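Local coordinates for esterase (Rhizomucor miehei CAU432, PDB 4WY8), which catalyses the hydrolysis of carboxylic esters as a carboxylesterase of the alpha/beta hydrolase fold, at residues V194-F199 against P239-I244; V85-G90 against I116-S121; K205-N210 against A258-L263. One frame throughout, in Å; residues are numbered along the deposited sequence.

Contact 1: residues V194-F199 against P239-I244; sequences VTDDNF and PLKASI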
loop_
_atom_site.group_PDB
_atom_site.type_symbol
_atom_site.label_atom_id
_atom_site.label_comp_id
_atom_site.label_asym_id
_atom_site.label_seq_id
_atom_site.Cartn_x
_atom_site.Cartn_y
_atom_site.Cartn_z
ATOM N N VAL A 194 -14.629 -0.585 11.037
ATOM C CA VAL A 194 -15.278 -1.385 12.061
ATOM C C VAL A 194 -16.044 -2.500 11.352
ATOM O O VAL A 194 -16.839 -2.221 10.452
ATOM C CB VAL A 194 -16.275 -0.553 12.919
ATOM C CG1 VAL A 194 -16.794 -1.387 14.100
ATOM C CG2 VAL A 194 -15.639 0.732 13.386
ATOM N N THR A 195 -15.775 -3.757 11.702
ATOM C CA THR A 195 -16.465 -4.875 11.060
ATOM C C THR A 195 -17.061 -5.867 12.056
ATOM O O THR A 195 -17.715 -6.824 11.643
ATOM C CB THR A 195 -15.549 -5.689 10.135
ATOM O OG1 THR A 195 -14.559 -6.368 10.918
ATOM C CG2 THR A 195 -14.891 -4.812 9.093
ATOM N N ASP A 196 -16.799 -5.687 13.348
ATOM C CA ASP A 196 -17.297 -6.637 14.332
ATOM C C ASP A 196 -17.460 -5.969 15.695
ATOM O O ASP A 196 -17.154 -4.775 15.862
ATOM C CB ASP A 196 -16.369 -7.867 14.423
ATOM C CG ASP A 196 -17.115 -9.143 14.864
ATOM O OD1 ASP A 196 -18.368 -9.152 14.811
ATOM O OD2 ASP A 196 -16.458 -10.164 15.187
ATOM N N ASP A 197 -18.007 -6.724 16.649
ATOM C CA ASP A 197 -18.219 -6.214 17.993
ATOM C C ASP A 197 -17.520 -7.099 19.019
ATOM O O ASP A 197 -17.942 -7.188 20.168
ATOM C CB ASP A 197 -19.715 -6.100 18.306
ATOM C CG ASP A 197 -20.392 -7.471 18.507
ATOM O OD1 ASP A 197 -19.914 -8.489 17.953
ATOM O OD2 ASP A 197 -21.403 -7.524 19.240
ATOM N N ASN A 198 -16.497 -7.826 18.609
ATOM C CA ASN A 198 -15.734 -8.530 19.619
ATOM C C ASN A 198 -14.643 -7.602 20.154
ATOM O O ASN A 198 -13.684 -7.264 19.438
ATOM C CB ASN A 198 -15.141 -9.820 19.073
ATOM C CG ASN A 198 -14.353 -10.578 20.125
ATOM O OD1 ASN A 198 -14.247 -10.138 21.277
ATOM N ND2 ASN A 198 -13.779 -11.709 19.734
ATOM N N PHE A 199 -14.793 -7.197 21.415
ATOM C CA PHE A 199 -13.880 -6.230 22.012
ATOM C C PHE A 199 -12.728 -6.903 22.727
ATOM O O PHE A 199 -12.059 -6.282 23.565
ATOM C CB PHE A 199 -14.617 -5.307 22.986
ATOM C CG PHE A 199 -15.821 -4.657 22.393
ATOM C CD1 PHE A 199 -15.695 -3.837 21.278
ATOM C CD2 PHE A 199 -17.065 -4.799 22.985
ATOM C CE1 PHE A 199 -16.798 -3.215 20.724
ATOM C CE2 PHE A 199 -18.182 -4.179 22.446
ATOM C CZ PHE A 199 -18.051 -3.380 21.312
ATOM N N PRO A 239 -20.357 -6.667 9.507
ATOM C CA PRO A 239 -20.234 -7.464 8.281
ATOM C C PRO A 239 -19.265 -8.636 8.406
ATOM O O PRO A 239 -19.292 -9.512 7.546
ATOM C CB PRO A 239 -19.726 -6.448 7.249
ATOM C CG PRO A 239 -19.124 -5.309 8.074
ATOM C CD PRO A 239 -19.962 -5.258 9.317
ATOM N N LEU A 240 -18.441 -8.678 9.449
ATOM C CA LEU A 240 -17.548 -9.827 9.651
ATOM C C LEU A 240 -18.306 -11.103 10.004
ATOM O O LEU A 240 -17.804 -12.219 9.799
ATOM C CB LEU A 240 -16.536 -9.526 10.746
ATOM C CG LEU A 240 -15.446 -10.569 11.023
ATOM C CD1 LEU A 240 -14.630 -10.919 9.761
ATOM C CD2 LEU A 240 -14.556 -10.088 12.157
ATOM N N LYS A 241 -19.516 -10.944 10.530
ATOM C CA LYS A 241 -20.344 -12.094 10.900
ATOM C C LYS A 241 -21.026 -12.693 9.659
ATOM O O LYS A 241 -21.677 -13.734 9.745
ATOM C CB LYS A 241 -21.418 -11.684 11.923
ATOM C CG LYS A 241 -20.911 -11.004 13.207
ATOM C CD LYS A 241 -22.095 -10.784 14.186
ATOM C CE LYS A 241 -21.723 -9.892 15.377
ATOM N NZ LYS A 241 -20.527 -10.398 16.111
ATOM N N ALA A 242 -20.897 -12.029 8.509
ATOM C CA ALA A 242 -21.521 -12.536 7.286
ATOM C C ALA A 242 -20.893 -13.856 6.855
ATOM O O ALA A 242 -19.718 -14.117 7.115
ATOM C CB ALA A 242 -21.408 -11.512 6.158
ATOM N N SER A 243 -21.682 -14.687 6.190
ATOM C CA SER A 243 -21.143 -15.912 5.608
ATOM C C SER A 243 -20.417 -15.579 4.309
ATOM O O SER A 243 -20.643 -14.515 3.717
ATOM C CB SER A 243 -22.260 -16.901 5.324
ATOM O OG SER A 243 -23.032 -16.398 4.250
ATOM N N ILE A 244 -19.584 -16.504 3.854
ATOM C CA ILE A 244 -18.859 -16.347 2.606
ATOM C C ILE A 244 -19.824 -16.114 1.440
ATOM O O ILE A 244 -19.602 -15.232 0.596
ATOM C CB ILE A 244 -17.991 -17.590 2.336
ATOM C CG1 ILE A 244 -17.062 -17.840 3.524
ATOM C CG2 ILE A 244 -17.194 -17.432 1.059
ATOM C CD1 ILE A 244 -16.237 -16.599 3.911
#
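A salt-bridge network of Asp-196, Asp-197 and Lys-241 joins two loops of the alpha/beta hydrolase fold, one following strand 188-191 and the other a 3-10 turn at 239-241 ahead of helix 244-247. Beside the charged groups, Leu-240 N donates to Thr-195 O over 3.0 Å. Leu-240 then presses its CD2 branch against the aspartate next door, 3.7 Å from Asp-196 CB, the two side chains crossing at about a right angle. Thr-195 turns its OG1 over the CB of Leu-240, while the ring of Pro-239 lies along the threonine backbone. Helix 264-276 packs against these residues: Tyr-270 touches both Thr-195 and Pro-239, and Glu-266 accepts from the backbone N of Thr-195 and of Asp-196. Lys-241 runs out extended and bends only at its last torsion (chi4 -54°), which brings the ammonium against both carboxylates. Sharing one cation probably eases the repulsion between the neighbouring aspartates. Each is met on the syn side and somewhat out of its plane: Lys-241 NZ stands 2.8 Å from Asp-196 OD1 and 2.7 Å from Asp-197 OD1.

Contact 2: residues V85-G90 against I116-S121; sequences VFFHGG and IFVNYS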
loop_
_atom_site.group_PDB
_atom_site.type_symbol
_atom_site.label_atom_id
_atom_site.label_comp_id
_atom_site.label_asym_id
_atom_site.label_seq_id
_atom_site.Cartn_x
_atom_site.Cartn_y
_atom_site.Cartn_z
ATOM N N VAL A 85 -18.332 8.469 -3.394
ATOM C CA VAL A 85 -19.256 8.704 -2.314
ATOM C C VAL A 85 -18.571 8.323 -1.009
ATOM O O VAL A 85 -18.179 7.174 -0.802
ATOM C CB VAL A 85 -20.555 7.905 -2.491
ATOM C CG1 VAL A 85 -21.552 8.338 -1.448
ATOM C CG2 VAL A 85 -21.131 8.147 -3.888
ATOM N N PHE A 86 -18.447 9.303 -0.124
ATOM C CA PHE A 86 -17.586 9.179 1.043
ATOM C C PHE A 86 -18.402 9.165 2.319
ATOM O O PHE A 86 -19.252 10.030 2.519
ATOM C CB PHE A 86 -16.563 10.334 1.064
ATOM C CG PHE A 86 -15.474 10.158 2.072
ATOM C CD1 PHE A 86 -15.657 10.579 3.392
ATOM C CD2 PHE A 86 -14.262 9.598 1.713
ATOM C CE1 PHE A 86 -14.659 10.421 4.338
ATOM C CE2 PHE A 86 -13.247 9.430 2.671
ATOM C CZ PHE A 86 -13.455 9.855 3.984
ATOM N N PHE A 87 -18.123 8.194 3.182
ATOM C CA PHE A 87 -18.754 8.080 4.501
ATOM C C PHE A 87 -17.713 8.235 5.617
ATOM O O PHE A 87 -16.729 7.454 5.727
ATOM C CB PHE A 87 -19.496 6.747 4.642
ATOM C CG PHE A 87 -20.320 6.388 3.433
ATOM C CD1 PHE A 87 -21.292 7.258 2.952
ATOM C CD2 PHE A 87 -20.113 5.191 2.765
ATOM C CE1 PHE A 87 -22.043 6.938 1.806
ATOM C CE2 PHE A 87 -20.867 4.860 1.643
ATOM C CZ PHE A 87 -21.831 5.739 1.160
ATOM N N HIS A 88 -17.916 9.276 6.429
ATOM C CA HIS A 88 -16.915 9.658 7.407
ATOM C C HIS A 88 -16.988 8.820 8.660
ATOM O O HIS A 88 -18.035 8.250 8.991
ATOM C CB HIS A 88 -17.040 11.154 7.764
ATOM C CG HIS A 88 -18.281 11.510 8.528
ATOM N ND1 HIS A 88 -18.406 11.301 9.884
ATOM C CD2 HIS A 88 -19.424 12.129 8.140
ATOM C CE1 HIS A 88 -19.585 11.738 10.292
ATOM N NE2 HIS A 88 -20.224 12.247 9.250
ATOM N N GLY A 89 -15.868 8.766 9.369
ATOM C CA GLY A 89 -15.799 8.033 10.620
ATOM C C GLY A 89 -16.222 8.934 11.762
ATOM O O GLY A 89 -16.669 10.063 11.538
ATOM N N GLY A 90 -16.096 8.437 12.981
ATOM C CA GLY A 90 -16.563 9.180 14.130
ATOM C C GLY A 90 -17.457 8.299 14.981
ATOM O O GLY A 90 -18.277 8.794 15.768
ATOM N N ILE A 116 -18.415 13.025 -2.998
ATOM C CA ILE A 116 -19.766 13.228 -2.524
ATOM C C ILE A 116 -19.863 12.755 -1.077
ATOM O O ILE A 116 -19.931 11.563 -0.781
ATOM C CB ILE A 116 -20.754 12.501 -3.438
ATOM C CG1 ILE A 116 -20.593 13.055 -4.867
ATOM C CG2 ILE A 116 -22.169 12.694 -2.959
ATOM C CD1 ILE A 116 -21.216 12.200 -5.928
ATOM N N PHE A 117 -19.827 13.740 -0.191
ATOM C CA PHE A 117 -19.788 13.556 1.243
ATOM C C PHE A 117 -21.206 13.491 1.817
ATOM O O PHE A 117 -21.950 14.457 1.781
ATOM C CB PHE A 117 -18.993 14.723 1.866
ATOM C CG PHE A 117 -18.613 14.519 3.311
ATOM C CD1 PHE A 117 -19.439 14.967 4.333
ATOM C CD2 PHE A 117 -17.412 13.893 3.641
ATOM C CE1 PHE A 117 -19.078 14.789 5.672
ATOM C CE2 PHE A 117 -17.056 13.694 4.962
ATOM C CZ PHE A 117 -17.887 14.150 5.982
ATOM N N VAL A 118 -21.579 12.352 2.364
ATOM C CA VAL A 118 -22.908 12.213 2.899
ATOM C C VAL A 118 -22.926 12.661 4.349
ATOM O O VAL A 118 -22.209 12.089 5.184
ATOM C CB VAL A 118 -23.388 10.758 2.805
ATOM C CG1 VAL A 118 -24.789 10.642 3.372
ATOM C CG2 VAL A 118 -23.320 10.293 1.354
ATOM N N ASN A 119 -23.687 13.715 4.646
ATOM C CA ASN A 119 -23.838 14.128 6.032
ATOM C C ASN A 119 -24.928 13.307 6.700
ATOM O O ASN A 119 -26.007 13.812 6.967
ATOM C CB ASN A 119 -24.157 15.622 6.120
ATOM C CG ASN A 119 -23.099 16.470 5.466
ATOM O OD1 ASN A 119 -22.090 16.810 6.089
ATOM N ND2 ASN A 119 -23.296 16.794 4.191
ATOM N N TYR A 120 -24.629 12.053 7.030
ATOM C CA TYR A 120 -25.669 11.166 7.558
ATOM C C TYR A 120 -26.031 11.489 9.016
ATOM O O TYR A 120 -25.316 12.243 9.693
ATOM C CB TYR A 120 -25.247 9.697 7.403
ATOM C CG TYR A 120 -23.955 9.295 8.090
ATOM C CD1 TYR A 120 -23.940 8.936 9.434
ATOM C CD2 TYR A 120 -22.757 9.252 7.384
ATOM C CE1 TYR A 120 -22.770 8.564 10.059
ATOM C CE2 TYR A 120 -21.573 8.878 8.004
ATOM C CZ TYR A 120 -21.589 8.539 9.335
ATOM O OH TYR A 120 -20.419 8.158 9.952
ATOM N N SER A 121 -27.186 10.986 9.459
ATOM C CA SER A 121 -27.687 11.264 10.803
ATOM C C SER A 121 -26.861 10.532 11.846
ATOM O O SER A 121 -26.636 9.311 11.752
ATOM C CB SER A 121 -29.163 10.884 10.925
ATOM O OG SER A 121 -29.948 11.566 9.947
HETATM O O HOH W 1 -19.601 11.241 5.083
HETATM O O HOH W 2 -22.759 13.442 9.277
#
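The imidazole of His-88 lies near-parallel to two aromatic rings of the other segment, Phe-117 and Tyr-120. With Tyr-120 it makes an offset stack, planes at 14° and centroids 4.6 Å apart, and the phenol oxygen sits over one face of the imidazole toward its rim. Against Phe-117 the planes are again nearly parallel, but the rings are slid apart and barely overlap; the closest approach is His-88 CD2 to Phe-117 CZ, 3.3 Å. Phe-86 extends the cluster, meeting Phe-117 rim to rim. Both His-88 and Tyr-120 place their rings between the backbone N and the carbonyl carbon (chi1 68° and 59°), which turns each ring toward the opposite segment. The phenol then reaches past the imidazole to donate to His-88 O at 2.6 Å from Tyr-120 OH. The imidazole is held at two corners: ND1 donates almost straight to Gly-89 O, 2.7 Å away and in the ring plane, while NE2 meets a water that also donates to Tyr-120 O.

These side chains cluster at the C-terminal ends of two parallel neighbours in the central sheet, strands 83-87 and 114-118, joined by helix 101-111 in a beta-alpha-beta crossover. The loop after strand 83-87 opens with the His-Gly-Gly sequence that in related esterases shapes the oxyanion hole. Phe-86 N donates to Ile-116 O at 2.8 Å, and Val-118 N returns a longer bond to Phe-86 O. Beyond them the strands diverge, and a second water bridges the gap, donating to Phe-86 O and Val-118 O and accepting from His-88 N; it lies over the centre of the Phe-117 ring. Val-118 packs alongside Phe-87, its CG2 at the ring edge, 3.6 Å from Phe-87 CE1. The same methyl touches Val-85 CG1.

Contact 3: residues K205-N210 against A258-L263; sequences KQFAEN and AEADVL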
loop_
_atom_site.group_PDB
_atom_site.type_symbol
_atom_site.label_atom_id
_atom_site.label_comp_id
_atom_site.label_asym_id
_atom_site.label_seq_id
_atom_site.Cartn_x
_atom_site.Cartn_y
_atom_site.Cartn_z
ATOM N N LYS A 205 -6.915 -6.151 22.730
ATOM C CA LYS A 205 -6.115 -6.330 23.950
ATOM C C LYS A 205 -4.831 -5.517 23.935
ATOM O O LYS A 205 -4.486 -4.842 24.914
ATOM C CB LYS A 205 -5.756 -7.805 24.153
ATOM C CG LYS A 205 -6.959 -8.677 24.410
ATOM C CD LYS A 205 -6.580 -10.147 24.508
ATOM C CE LYS A 205 -7.539 -10.847 25.439
ATOM N NZ LYS A 205 -7.700 -12.269 25.057
ATOM N N GLN A 206 -4.106 -5.600 22.826
ATOM C CA GLN A 206 -2.799 -4.966 22.764
ATOM C C GLN A 206 -2.890 -3.441 22.737
ATOM O O GLN A 206 -2.037 -2.750 23.304
ATOM C CB GLN A 206 -2.019 -5.462 21.545
ATOM C CG GLN A 206 -0.602 -4.953 21.560
ATOM C CD GLN A 206 0.242 -5.531 20.453
ATOM O OE1 GLN A 206 -0.214 -6.380 19.691
ATOM N NE2 GLN A 206 1.488 -5.084 20.368
ATOM N N PHE A 207 -3.930 -2.907 22.101
ATOM C CA PHE A 207 -3.998 -1.465 21.925
ATOM C C PHE A 207 -5.184 -0.852 22.653
ATOM O O PHE A 207 -5.625 0.250 22.326
ATOM C CB PHE A 207 -4.050 -1.137 20.437
ATOM C CG PHE A 207 -2.938 -1.786 19.649
ATOM C CD1 PHE A 207 -1.628 -1.362 19.806
ATOM C CD2 PHE A 207 -3.205 -2.828 18.768
ATOM C CE1 PHE A 207 -0.591 -1.959 19.095
ATOM C CE2 PHE A 207 -2.183 -3.434 18.035
ATOM C CZ PHE A 207 -0.867 -3.003 18.208
ATOM N N ALA A 208 -5.677 -1.557 23.667
ATOM C CA ALA A 208 -6.870 -1.113 24.387
ATOM C C ALA A 208 -6.752 0.317 24.889
ATOM O O ALA A 208 -7.758 1.012 24.980
ATOM C CB ALA A 208 -7.177 -2.052 25.550
ATOM N N GLU A 209 -5.550 0.761 25.260
ATOM C CA GLU A 209 -5.395 2.142 25.742
ATOM C C GLU A 209 -4.193 2.873 25.141
ATOM O O GLU A 209 -3.288 2.254 24.600
ATOM C CB GLU A 209 -5.314 2.160 27.273
ATOM C CG GLU A 209 -6.469 1.446 27.972
ATOM C CD GLU A 209 -6.339 1.464 29.489
ATOM O OE1 GLU A 209 -5.483 2.222 30.003
ATOM O OE2 GLU A 209 -7.093 0.726 30.166
ATOM N N ASN A 210 -4.228 4.196 25.207
ATOM C CA ASN A 210 -3.102 5.058 24.799
ATOM C C ASN A 210 -2.756 5.069 23.306
ATOM O O ASN A 210 -1.668 5.517 22.924
ATOM C CB ASN A 210 -1.849 4.681 25.583
ATOM C CG ASN A 210 -2.062 4.757 27.076
ATOM O OD1 ASN A 210 -2.609 5.742 27.586
ATOM N ND2 ASN A 210 -1.651 3.715 27.784
ATOM N N ALA A 258 -4.413 -0.318 10.118
ATOM C CA ALA A 258 -3.309 0.277 10.857
ATOM C C ALA A 258 -2.700 -0.751 11.790
ATOM O O ALA A 258 -3.422 -1.516 12.445
ATOM C CB ALA A 258 -3.788 1.513 11.652
ATOM N N GLU A 259 -1.374 -0.753 11.879
ATOM C CA GLU A 259 -0.688 -1.699 12.751
ATOM C C GLU A 259 -1.072 -1.512 14.224
ATOM O O GLU A 259 -1.349 -2.486 14.915
ATOM C CB GLU A 259 0.820 -1.580 12.597
ATOM C CG GLU A 259 1.581 -2.573 13.465
ATOM C CD GLU A 259 3.079 -2.332 13.433
ATOM O OE1 GLU A 259 3.476 -1.162 13.226
ATOM O OE2 GLU A 259 3.851 -3.299 13.647
ATOM N N ALA A 260 -1.078 -0.278 14.717
ATOM C CA ALA A 260 -1.402 -0.063 16.136
ATOM C C ALA A 260 -2.835 0.423 16.310
ATOM O O ALA A 260 -3.059 1.600 16.545
ATOM C CB ALA A 260 -0.427 0.913 16.765
ATOM N N ASP A 261 -3.801 -0.488 16.185
ATOM C CA ASP A 261 -5.227 -0.134 16.120
ATOM C C ASP A 261 -6.022 -1.294 16.688
ATOM O O ASP A 261 -5.764 -2.455 16.327
ATOM C CB ASP A 261 -5.648 0.158 14.664
ATOM C CG ASP A 261 -7.132 0.589 14.518
ATOM O OD1 ASP A 261 -7.880 0.728 15.529
ATOM O OD2 ASP A 261 -7.544 0.844 13.353
ATOM N N VAL A 262 -6.974 -0.995 17.575
ATOM C CA VAL A 262 -7.812 -2.053 18.144
ATOM C C VAL A 262 -8.616 -2.768 17.054
ATOM O O VAL A 262 -8.917 -3.954 17.185
ATOM C CB VAL A 262 -8.797 -1.518 19.217
ATOM C CG1 VAL A 262 -8.039 -1.046 20.439
ATOM C CG2 VAL A 262 -9.697 -0.409 18.641
ATOM N N LEU A 263 -8.906 -2.068 15.959
ATOM C CA LEU A 263 -9.727 -2.628 14.878
ATOM C C LEU A 263 -8.917 -3.407 13.858
ATOM O O LEU A 263 -9.453 -3.843 12.833
ATOM C CB LEU A 263 -10.490 -1.503 14.145
ATOM C CG LEU A 263 -11.422 -0.639 14.998
ATOM C CD1 LEU A 263 -12.089 0.400 14.135
ATOM C CD2 LEU A 263 -12.469 -1.539 15.694
#
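With CG beside the backbone N and opposite the carbonyl carbon (chi1 -53°), the ring of Phe-207 is carried onto the chain at 259-261, just where helix 202-206 has ended. Val-262 has the corresponding setting for its CG1, which directs that methyl back at the phenylalanine's own backbone, 3.3 Å from Phe-207 O. The phenyl group meets main chain over one face. Ala-260 CA stands 3.7 Å from the ring centroid and 15° off the ring normal, a CH-pi contact, and Asp-261 N lies over the same face, 3.5 Å from Phe-207 CD2. The methyl of Ala-260 adds a contact at Phe-207 CE1. Glu-259 O comes in obliquely, 3.4 Å from Phe-207 CE2. On the opposite face, Gln-206 CG sits over the ring centre, so the ring is sandwiched between its own helix end and the facing loop.

That loop follows strand 253-258 and leads into helix 264-276, the place where an alpha/beta hydrolase usually carries its triad acid. Asp-261 fits this role: its OD2 is hydrogen-bonded to His-291 ND1, and with Ser-164 the three residues have the geometry of a Ser-His-Asp triad, probably the catalytic one. Its other oxygen, OD1, accepts from Leu-263 N at 3.0 Å and 175°, a capping bond that meets the carboxylate from above its plane. Glu-259 OE2 forms a salt bridge with Arg-272 of the second subunit, and its OE1 accepts from Gly-288 N. The cross-segment contact itself is carried by van der Waals and CH-pi packing, consistent with the Phe-207 ring lying against the backbone that carries the probable triad acid, whose carboxylate is oriented by His-291 and Leu-263 N.

Contact 2 comes first along the chain and closes before the others open; contacts 1 and 3 then interleave, their segments alternating in the order 194-199, 205-210, 239-244, 258-263. Those two lie about 17 Å apart between centres and touch directly, Val-194 CG2 packing on Leu-263 CD1 at 3.6 Å, and helix 264-276 runs on from the loop of contact 3 to back contact 1. Contact 2 sits deeper, about 21 Å from contact 1 and 24 Å from contact 3 between centres, on neighbouring strands of the central sheet. Contact 1 uses the loop after strand 188-191; contact 3, after neighbouring strand 253-258, holds the probable triad acid, and contact 2 the His-Gly-Gly loop near the triad.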